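Long-range contacts in Mll2253 protein (Mesorhizobium loti, PDB 3Q63), which is of unknown function but belongs to the AHA1 family, named after the activator of the Hsp90 ATPase, and has a Bet v 1-like fold: residues V11-Q16 with G127-F132; H49-S54 with C63-V68; S91-T96 with M108-F113. All coordinates share one frame; numbering follows the deposited sequence.

Contact 1. Residues V11-Q16 with G127-F132; sequences VVVERQ and GWPQFF
V13 pushes its forked side chain into the hollow between W128 and F132, which stand one turn apart on the long C-terminal helix. This is part of the grip of the helix-grip fold of Bet v 1-like proteins: the sheet curves against helix 118-141, and its edge strand 9-17 meets the helix here. The short axes run 9.1 Å apart at 27°, so V13 and R15, two residues apart on the strand, both reach F132.

The two prongs of V13 divide the work. CG1 of V13 lies anti to the backbone N (chi1 179°) and meets the edge of the F132 ring, 3.5 Å from CE2. CG2 of V13 takes the other side and rests 3.8 Å from CB of W128. CD of P129 is a looser neighbour of the same methyl. The W128 indole turns on into the core, where Q110 is the partner of its N-H.

R15 is the second bump. CG of R15 sits 3.7 Å from CD2 of F132, approaching obliquely. The R15 chain bends at chi2 and swings the guanidinium past CB of F132 toward P129. Guanidinium and phenyl planes stand 76° apart, so they do not stack. NH2 of R15 lies 3.1 Å from CB of P129, which sits at the guanidinium edge, near its plane. The R15 side chain also touches E136 further along the helix. NH1 of R15 donates to O of its own neighbour E14 at 2.9 Å, tilted out of that carbonyl's plane.

Contact 2. Residues H49-S54 with C63-V68; sequences HRFNIS and CEVLAV
F51 lays one face of its ring over CB of C63, the neighbour across a strongly twisted antiparallel hairpin of strands 50-54 and 60-69. CB of C63 stands 3.5 Å from the F51 ring centroid and 20° off the normal, a CH-pi contact. The sulfur adds a slanted sulfur-aromatic contact, with SG of C63 4.3 Å from the same centroid. CG of F51 sits between the backbone N and the carbonyl carbon (chi1 66°), which brings the ring across toward the other strand. CG2 of V65 approaches the ring obliquely, 3.8 Å from CE2 of F51. I53 closes on the sulfur, with CD1 3.8 Å from SG of C63. F43 and Y76 meet the F51 ring edge-to-face.

F51 and C63 are a hydrogen-bonded pair. N of F51 donates to O of C63 at 2.8 Å, and N of C63 returns to O of F51 at 2.7 Å. R50 and E64 form the next, non-hydrogen-bonded pair. Their side chains leave on the other face, and NE of R50 stays 6.0 Å from OE1 of E64, too far for a salt bridge. The short strand axes cross at 128°, far from 180°. At the far end S54 OG bonds to R119 of the second subunit. At the near end O of H49 takes N of V65 at 2.8 Å and also lies in plane at the edge of the F51 ring.

Contact 3. Residues S91-T96 with M108-F113; sequences SVVTFT and MEQSGF
The F95 ring is met on a slant by the side chain of M108, a selenomethionine, with CG of M108 3.5 Å from CE1. At the other end the flat amide of Q110 has a partner at each end. NE2 of Q110 donates to OG of S91 at 3.1 Å, nearly in the amide plane, while OE1 bonds to NE1 of W128. OE1 also lies in plane at the edge of the F113 ring. Between these groups V93 fills in: its CG1 touches SE of M108 at 3.8 Å, and its CG2 lies against the Q110 amide. With CG anti to the backbone N (chi1 171°) and the chain extended, the amide reaches OG of S91.

Strands 92-100 and 103-113 form this antiparallel hairpin, next to edge strand 9-17. V92 with S111 and T94 with E109 are its hydrogen-bonded pairs, each with two backbone bonds. On their face a water donates to O of V92 at 2.9 Å and bonds to OG of S111. G112 has backbone angles that exclude a CB, which would also strike S91.

A leucine at Q110 would probably leave OG of S91 without this donor and NE1 of W128 without its acceptor. O of W78, OG of S91, the Q110 amide and the W128 indole form a hydrogen-bonded chain that ties hairpin to helix.

Overall arrangement
All three contacts belong to one antiparallel sheet and the helix it grips. Contacts 1 and 3 are directly joined, their centres 11 Å apart. N of M108 lies 2.8 Å from O of V13, a probable backbone bond between neighbouring strands, and the M108 side chain packs on W128 and F132. Contact 2 lies farther across the sheet, its centre about 13 Å from that of contact 3. It touches contact 3 where CD1 of L66 meets CG1 of V92 at 3.7 Å. Contacts 1 and 2 do not touch; about 7 Å separates their nearest atoms. Many Bet v 1-like relatives bind ligands between sheet and helix, but no site is established here.

Contact 1. Residues V11-Q16 with G127-F132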
loop_
_atom_site.group_PDB
_atom_site.type_symbol
_atom_site.label_atom_id
_atom_site.label_comp_id
_atom_site.label_asym_id
_atom_site.label_seq_id
_atom_site.Cartn_x
_atom_site.Cartn_y
_atom_site.Cartn_z
ATOM N N VAL B 11 18.656 1.053 -1.261
ATOM C CA VAL B 11 18.175 1.654 -0.033
ATOM C C VAL B 11 18.629 0.835 1.171
ATOM O O VAL B 11 18.456 -0.382 1.212
ATOM C CB VAL B 11 16.638 1.750 -0.037
ATOM C CG1 VAL B 11 16.141 2.326 1.278
ATOM C CG2 VAL B 11 16.185 2.621 -1.203
ATOM N N VAL B 12 19.223 1.511 2.147
ATOM C CA VAL B 12 19.694 0.841 3.353
ATOM C C VAL B 12 19.063 1.487 4.582
ATOM O O VAL B 12 19.059 2.708 4.717
ATOM C CB VAL B 12 21.231 0.925 3.481
ATOM C CG1 VAL B 12 21.697 0.131 4.706
ATOM C CG2 VAL B 12 21.885 0.393 2.222
ATOM N N VAL B 13 18.518 0.654 5.462
ATOM C CA VAL B 13 17.897 1.115 6.692
ATOM C C VAL B 13 18.379 0.201 7.821
ATOM O O VAL B 13 18.387 -1.024 7.680
ATOM C CB VAL B 13 16.350 1.073 6.603
ATOM C CG1 VAL B 13 15.738 1.529 7.916
ATOM C CG2 VAL B 13 15.865 1.985 5.470
ATOM N N GLU B 14 18.808 0.798 8.929
ATOM C CA GLU B 14 19.308 0.025 10.069
ATOM C C GLU B 14 18.576 0.433 11.340
ATOM O O GLU B 14 18.151 1.577 11.485
ATOM C CB GLU B 14 20.816 0.245 10.228
ATOM C CG GLU B 14 21.612 -0.046 8.956
ATOM C CD GLU B 14 23.117 0.056 9.147
ATOM O OE1 GLU B 14 23.722 -0.919 9.627
ATOM O OE2 GLU B 14 23.698 1.113 8.817
ATOM N N ARG B 15 18.439 -0.511 12.263
ATOM C CA ARG B 15 17.731 -0.258 13.500
ATOM C C ARG B 15 18.262 -1.161 14.595
ATOM O O ARG B 15 18.639 -2.304 14.334
ATOM C CB ARG B 15 16.229 -0.532 13.317
ATOM C CG ARG B 15 15.475 0.426 12.371
ATOM C CD ARG B 15 14.886 1.615 13.127
ATOM N NE ARG B 15 14.076 2.490 12.277
ATOM C CZ ARG B 15 14.569 3.321 11.361
ATOM N NH1 ARG B 15 15.877 3.403 11.166
ATOM N NH2 ARG B 15 13.752 4.075 10.637
ATOM N N GLN B 16 18.309 -0.642 15.816
ATOM C CA GLN B 16 18.747 -1.435 16.960
ATOM C C GLN B 16 17.439 -1.851 17.621
ATOM O O GLN B 16 16.655 -0.999 18.042
ATOM C CB GLN B 16 19.581 -0.582 17.924
ATOM C CG GLN B 16 19.941 -1.279 19.228
ATOM C CD GLN B 16 20.711 -2.571 19.014
ATOM O OE1 GLN B 16 21.754 -2.597 18.349
ATOM N NE2 GLN B 16 20.205 -3.653 19.587
ATOM N N GLY B 127 9.651 4.606 3.447
ATOM C CA GLY B 127 8.665 3.556 3.622
ATOM C C GLY B 127 9.127 2.501 4.612
ATOM O O GLY B 127 8.346 2.039 5.446
ATOM N N TRP B 128 10.398 2.119 4.529
ATOM C CA TRP B 128 10.931 1.102 5.432
ATOM C C TRP B 128 10.966 1.532 6.898
ATOM O O TRP B 128 10.723 0.722 7.790
ATOM C CB TRP B 128 12.316 0.642 4.961
ATOM C CG TRP B 128 12.203 -0.385 3.881
ATOM C CD1 TRP B 128 12.421 -0.207 2.542
ATOM C CD2 TRP B 128 11.736 -1.730 4.038
ATOM N NE1 TRP B 128 12.113 -1.357 1.853
ATOM C CE2 TRP B 128 11.690 -2.309 2.746
ATOM C CE3 TRP B 128 11.350 -2.504 5.145
ATOM C CZ2 TRP B 128 11.268 -3.628 2.531
ATOM C CZ3 TRP B 128 10.931 -3.817 4.930
ATOM C CH2 TRP B 128 10.895 -4.363 3.631
ATOM N N PRO B 129 11.283 2.809 7.165
ATOM C CA PRO B 129 11.320 3.283 8.549
ATOM C C PRO B 129 9.931 3.117 9.179
ATOM O O PRO B 129 9.805 2.830 10.373
ATOM C CB PRO B 129 11.729 4.745 8.391
ATOM C CG PRO B 129 12.648 4.687 7.204
ATOM C CD PRO B 129 11.858 3.815 6.255
ATOM N N GLN B 130 8.892 3.292 8.364
ATOM C CA GLN B 130 7.517 3.140 8.830
ATOM C C GLN B 130 7.240 1.665 9.132
ATOM O O GLN B 130 6.623 1.340 10.138
ATOM C CB GLN B 130 6.534 3.654 7.769
ATOM C CG GLN B 130 6.756 5.118 7.388
ATOM C CD GLN B 130 5.936 5.548 6.185
ATOM O OE1 GLN B 130 6.022 4.946 5.109
ATOM N NE2 GLN B 130 5.143 6.606 6.354
ATOM N N PHE B 131 7.701 0.773 8.261
ATOM C CA PHE B 131 7.489 -0.655 8.476
ATOM C C PHE B 131 8.210 -1.114 9.749
ATOM O O PHE B 131 7.644 -1.852 10.558
ATOM C CB PHE B 131 7.991 -1.475 7.282
ATOM C CG PHE B 131 7.116 -1.381 6.053
ATOM C CD1 PHE B 131 5.729 -1.477 6.147
ATOM C CD2 PHE B 131 7.689 -1.258 4.790
ATOM C CE1 PHE B 131 4.928 -1.457 5.004
ATOM C CE2 PHE B 131 6.898 -1.237 3.637
ATOM C CZ PHE B 131 5.513 -1.338 3.747
ATOM N N PHE B 132 9.451 -0.672 9.937
ATOM C CA PHE B 132 10.212 -1.063 11.119
ATOM C C PHE B 132 9.608 -0.517 12.406
ATOM O O PHE B 132 9.742 -1.124 13.468
ATOM C CB PHE B 132 11.669 -0.623 10.984
ATOM C CG PHE B 132 12.432 -1.382 9.935
ATOM C CD1 PHE B 132 12.009 -2.645 9.524
ATOM C CD2 PHE B 132 13.600 -0.860 9.395
ATOM C CE1 PHE B 132 12.745 -3.380 8.589
ATOM C CE2 PHE B 132 14.342 -1.585 8.462
ATOM C CZ PHE B 132 13.914 -2.847 8.060
#

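Contact 2. Residues H49-S54 with C63-V68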
loop_
_atom_site.group_PDB
_atom_site.type_symbol
_atom_site.label_atom_id
_atom_site.label_comp_id
_atom_site.label_asym_id
_atom_site.label_seq_id
_atom_site.Cartn_x
_atom_site.Cartn_y
_atom_site.Cartn_z
ATOM N N HIS B 49 10.855 -20.181 -3.046
ATOM C CA HIS B 49 9.422 -20.070 -2.817
ATOM C C HIS B 49 8.880 -18.755 -3.364
ATOM O O HIS B 49 9.395 -17.680 -3.063
ATOM C CB HIS B 49 9.117 -20.189 -1.323
ATOM C CG HIS B 49 7.676 -19.977 -0.980
ATOM N ND1 HIS B 49 7.162 -18.743 -0.643
ATOM C CD2 HIS B 49 6.631 -20.839 -0.948
ATOM C CE1 HIS B 49 5.863 -18.853 -0.417
ATOM N NE2 HIS B 49 5.517 -20.114 -0.595
ATOM N N ARG B 50 7.843 -18.846 -4.184
ATOM C CA ARG B 50 7.253 -17.649 -4.752
ATOM C C ARG B 50 5.990 -17.274 -3.991
ATOM O O ARG B 50 5.191 -18.138 -3.624
ATOM C CB ARG B 50 6.978 -17.863 -6.246
ATOM C CG ARG B 50 6.987 -19.318 -6.663
ATOM C CD ARG B 50 7.759 -19.552 -7.963
ATOM N NE ARG B 50 7.371 -18.614 -9.014
ATOM C CZ ARG B 50 7.485 -18.858 -10.318
ATOM N NH1 ARG B 50 7.107 -17.943 -11.200
ATOM N NH2 ARG B 50 7.961 -20.019 -10.741
ATOM N N PHE B 51 5.832 -15.979 -3.725
ATOM C CA PHE B 51 4.677 -15.483 -2.992
ATOM C C PHE B 51 4.384 -14.041 -3.364
ATOM O O PHE B 51 5.089 -13.430 -4.181
ATOM C CB PHE B 51 4.915 -15.591 -1.475
ATOM C CG PHE B 51 6.021 -14.708 -0.956
ATOM C CD1 PHE B 51 5.733 -13.491 -0.338
ATOM C CD2 PHE B 51 7.353 -15.087 -1.090
ATOM C CE1 PHE B 51 6.752 -12.668 0.136
ATOM C CE2 PHE B 51 8.381 -14.271 -0.620
ATOM C CZ PHE B 51 8.080 -13.057 -0.005
ATOM N N ASN B 52 3.323 -13.508 -2.768
ATOM C CA ASN B 52 2.922 -12.132 -2.998
ATOM C C ASN B 52 2.699 -11.434 -1.670
ATOM O O ASN B 52 2.467 -12.067 -0.641
ATOM C CB ASN B 52 1.617 -12.053 -3.804
ATOM C CG ASN B 52 1.763 -12.589 -5.205
ATOM O OD1 ASN B 52 1.401 -13.724 -5.481
ATOM N ND2 ASN B 52 2.311 -11.773 -6.100
ATOM N N ILE B 53 2.778 -10.116 -1.720
ATOM C CA ILE B 53 2.552 -9.262 -0.574
ATOM C C ILE B 53 1.533 -8.287 -1.167
ATOM O O ILE B 53 1.826 -7.609 -2.154
ATOM C CB ILE B 53 3.853 -8.534 -0.161
ATOM C CG1 ILE B 53 4.896 -9.559 0.294
ATOM C CG2 ILE B 53 3.585 -7.574 0.985
ATOM C CD1 ILE B 53 6.209 -8.935 0.780
ATOM N N SER B 54 0.331 -8.248 -0.599
ATOM C CA SER B 54 -0.720 -7.389 -1.134
ATOM C C SER B 54 -1.404 -6.496 -0.106
ATOM O O SER B 54 -1.485 -6.824 1.082
ATOM C CB SER B 54 -1.774 -8.246 -1.850
ATOM O OG SER B 54 -2.421 -9.131 -0.945
ATOM N N CYS B 63 6.949 -11.762 -5.184
ATOM C CA CYS B 63 8.208 -12.061 -4.509
ATOM C C CYS B 63 8.658 -13.512 -4.602
ATOM O O CYS B 63 7.860 -14.423 -4.841
ATOM C CB CYS B 63 8.110 -11.704 -3.025
ATOM S SG CYS B 63 7.324 -10.143 -2.647
ATOM N N GLU B 64 9.953 -13.710 -4.383
ATOM C CA GLU B 64 10.548 -15.031 -4.411
ATOM C C GLU B 64 11.644 -15.090 -3.354
ATOM O O GLU B 64 12.490 -14.201 -3.289
ATOM C CB GLU B 64 11.154 -15.307 -5.783
ATOM C CG GLU B 64 11.664 -16.724 -5.934
ATOM C CD GLU B 64 12.747 -16.844 -6.985
ATOM O OE1 GLU B 64 12.694 -16.092 -7.980
ATOM O OE2 GLU B 64 13.644 -17.702 -6.819
ATOM N N VAL B 65 11.628 -16.124 -2.522
ATOM C CA VAL B 65 12.658 -16.261 -1.500
ATOM C C VAL B 65 13.969 -16.616 -2.196
ATOM O O VAL B 65 14.008 -17.511 -3.040
ATOM C CB VAL B 65 12.280 -17.349 -0.469
ATOM C CG1 VAL B 65 13.348 -17.441 0.607
ATOM C CG2 VAL B 65 10.931 -17.003 0.172
ATOM N N LEU B 66 15.032 -15.894 -1.854
ATOM C CA LEU B 66 16.341 -16.100 -2.459
ATOM C C LEU B 66 17.349 -16.736 -1.520
ATOM O O LEU B 66 18.146 -17.562 -1.942
ATOM C CB LEU B 66 16.914 -14.767 -2.936
ATOM C CG LEU B 66 16.125 -14.053 -4.020
ATOM C CD1 LEU B 66 16.795 -12.715 -4.301
ATOM C CD2 LEU B 66 16.073 -14.912 -5.287
ATOM N N ALA B 67 17.329 -16.330 -0.254
ATOM C CA ALA B 67 18.260 -16.881 0.715
ATOM C C ALA B 67 17.645 -16.932 2.099
ATOM O O ALA B 67 16.857 -16.062 2.483
ATOM C CB ALA B 67 19.544 -16.058 0.742
ATOM N N VAL B 68 18.007 -17.966 2.853
ATOM C CA VAL B 68 17.488 -18.128 4.197
ATOM C C VAL B 68 18.529 -18.724 5.129
ATOM O O VAL B 68 18.985 -19.846 4.932
ATOM C CB VAL B 68 16.252 -19.037 4.208
ATOM C CG1 VAL B 68 15.718 -19.161 5.625
ATOM C CG2 VAL B 68 15.181 -18.477 3.284
#

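Contact 3. Residues S91-T96 with M108-F113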
loop_
_atom_site.group_PDB
_atom_site.type_symbol
_atom_site.label_atom_id
_atom_site.label_comp_id
_atom_site.label_asym_id
_atom_site.label_seq_id
_atom_site.Cartn_x
_atom_site.Cartn_y
_atom_site.Cartn_z
ATOM N N SER B 91 13.612 -5.632 -7.628
ATOM C CA SER B 91 14.585 -5.432 -6.562
ATOM C C SER B 91 14.720 -6.619 -5.627
ATOM O O SER B 91 13.908 -7.550 -5.643
ATOM C CB SER B 91 14.193 -4.203 -5.746
ATOM O OG SER B 91 13.009 -4.458 -5.007
ATOM N N VAL B 92 15.757 -6.564 -4.803
ATOM C CA VAL B 92 16.019 -7.606 -3.827
ATOM C C VAL B 92 16.092 -6.976 -2.441
ATOM O O VAL B 92 16.817 -6.004 -2.227
ATOM C CB VAL B 92 17.361 -8.328 -4.093
ATOM C CG1 VAL B 92 17.632 -9.335 -2.986
ATOM C CG2 VAL B 92 17.313 -9.024 -5.437
ATOM N N VAL B 93 15.329 -7.535 -1.511
ATOM C CA VAL B 93 15.308 -7.064 -0.139
ATOM C C VAL B 93 16.042 -8.102 0.705
ATOM O O VAL B 93 15.687 -9.277 0.676
ATOM C CB VAL B 93 13.854 -6.931 0.398
ATOM C CG1 VAL B 93 13.877 -6.666 1.900
ATOM C CG2 VAL B 93 13.122 -5.790 -0.316
ATOM N N THR B 94 17.068 -7.676 1.440
ATOM C CA THR B 94 17.831 -8.596 2.289
ATOM C C THR B 94 17.907 -8.064 3.721
ATOM O O THR B 94 18.301 -6.920 3.948
ATOM C CB THR B 94 19.282 -8.811 1.750
ATOM O OG1 THR B 94 19.231 -9.399 0.443
ATOM C CG2 THR B 94 20.067 -9.742 2.679
ATOM N N PHE B 95 17.512 -8.896 4.683
ATOM C CA PHE B 95 17.549 -8.525 6.100
ATOM C C PHE B 95 18.758 -9.201 6.731
ATOM O O PHE B 95 19.037 -10.364 6.446
ATOM C CB PHE B 95 16.292 -9.013 6.830
ATOM C CG PHE B 95 15.015 -8.416 6.314
ATOM C CD1 PHE B 95 14.584 -7.165 6.758
ATOM C CD2 PHE B 95 14.251 -9.095 5.371
ATOM C CE1 PHE B 95 13.404 -6.602 6.268
ATOM C CE2 PHE B 95 13.070 -8.542 4.871
ATOM C CZ PHE B 95 12.647 -7.292 5.321
ATOM N N THR B 96 19.477 -8.475 7.578
ATOM C CA THR B 96 20.641 -9.036 8.249
ATOM C C THR B 96 20.499 -8.790 9.747
ATOM O O THR B 96 20.369 -7.647 10.197
ATOM C CB THR B 96 21.957 -8.409 7.719
ATOM O OG1 THR B 96 22.037 -8.616 6.302
ATOM C CG2 THR B 96 23.177 -9.064 8.376
HETATM N N MSE B 108 18.459 -3.594 6.631
HETATM C CA MSE B 108 17.621 -3.958 5.498
HETATM C C MSE B 108 18.240 -3.296 4.282
HETATM O O MSE B 108 18.459 -2.082 4.268
HETATM C CB MSE B 108 16.198 -3.446 5.710
HETATM C CG MSE B 108 15.159 -3.942 4.704
HETATM SE SE MSE B 108 15.365 -3.301 2.872
HETATM C CE MSE B 108 15.448 -1.393 3.175
ATOM N N GLU B 109 18.555 -4.101 3.275
ATOM C CA GLU B 109 19.122 -3.574 2.045
ATOM C C GLU B 109 18.186 -3.966 0.915
ATOM O O GLU B 109 17.866 -5.139 0.746
ATOM C CB GLU B 109 20.508 -4.160 1.772
ATOM C CG GLU B 109 21.592 -3.731 2.745
ATOM C CD GLU B 109 22.898 -4.466 2.494
ATOM O OE1 GLU B 109 22.971 -5.678 2.815
ATOM O OE2 GLU B 109 23.843 -3.834 1.970
ATOM N N GLN B 110 17.732 -2.972 0.164
ATOM C CA GLN B 110 16.853 -3.199 -0.971
ATOM C C GLN B 110 17.530 -2.560 -2.178
ATOM O O GLN B 110 17.597 -1.333 -2.290
ATOM C CB GLN B 110 15.475 -2.567 -0.745
ATOM C CG GLN B 110 14.580 -2.594 -1.994
ATOM C CD GLN B 110 13.141 -2.222 -1.711
ATOM O OE1 GLN B 110 12.866 -1.380 -0.860
ATOM N NE2 GLN B 110 12.211 -2.835 -2.443
ATOM N N SER B 111 18.032 -3.404 -3.071
ATOM C CA SER B 111 18.735 -2.947 -4.256
ATOM C C SER B 111 17.968 -3.295 -5.519
ATOM O O SER B 111 17.089 -4.153 -5.497
ATOM C CB SER B 111 20.104 -3.606 -4.311
ATOM O OG SER B 111 19.936 -5.010 -4.300
ATOM N N GLY B 112 18.316 -2.637 -6.622
ATOM C CA GLY B 112 17.651 -2.899 -7.887
ATOM C C GLY B 112 16.981 -1.669 -8.460
ATOM O O GLY B 112 16.436 -1.703 -9.560
ATOM N N PHE B 113 17.017 -0.575 -7.707
ATOM C CA PHE B 113 16.407 0.675 -8.139
ATOM C C PHE B 113 17.179 1.293 -9.306
ATOM O O PHE B 113 18.373 1.561 -9.197
ATOM C CB PHE B 113 16.361 1.657 -6.967
ATOM C CG PHE B 113 15.397 1.262 -5.883
ATOM C CD1 PHE B 113 14.022 1.368 -6.087
ATOM C CD2 PHE B 113 15.860 0.765 -4.666
ATOM C CE1 PHE B 113 13.123 0.985 -5.102
ATOM C CE2 PHE B 113 14.969 0.377 -3.671
ATOM C CZ PHE B 113 13.595 0.487 -3.887
HETATM O O HOH W 1 19.563 -6.026 -1.329
#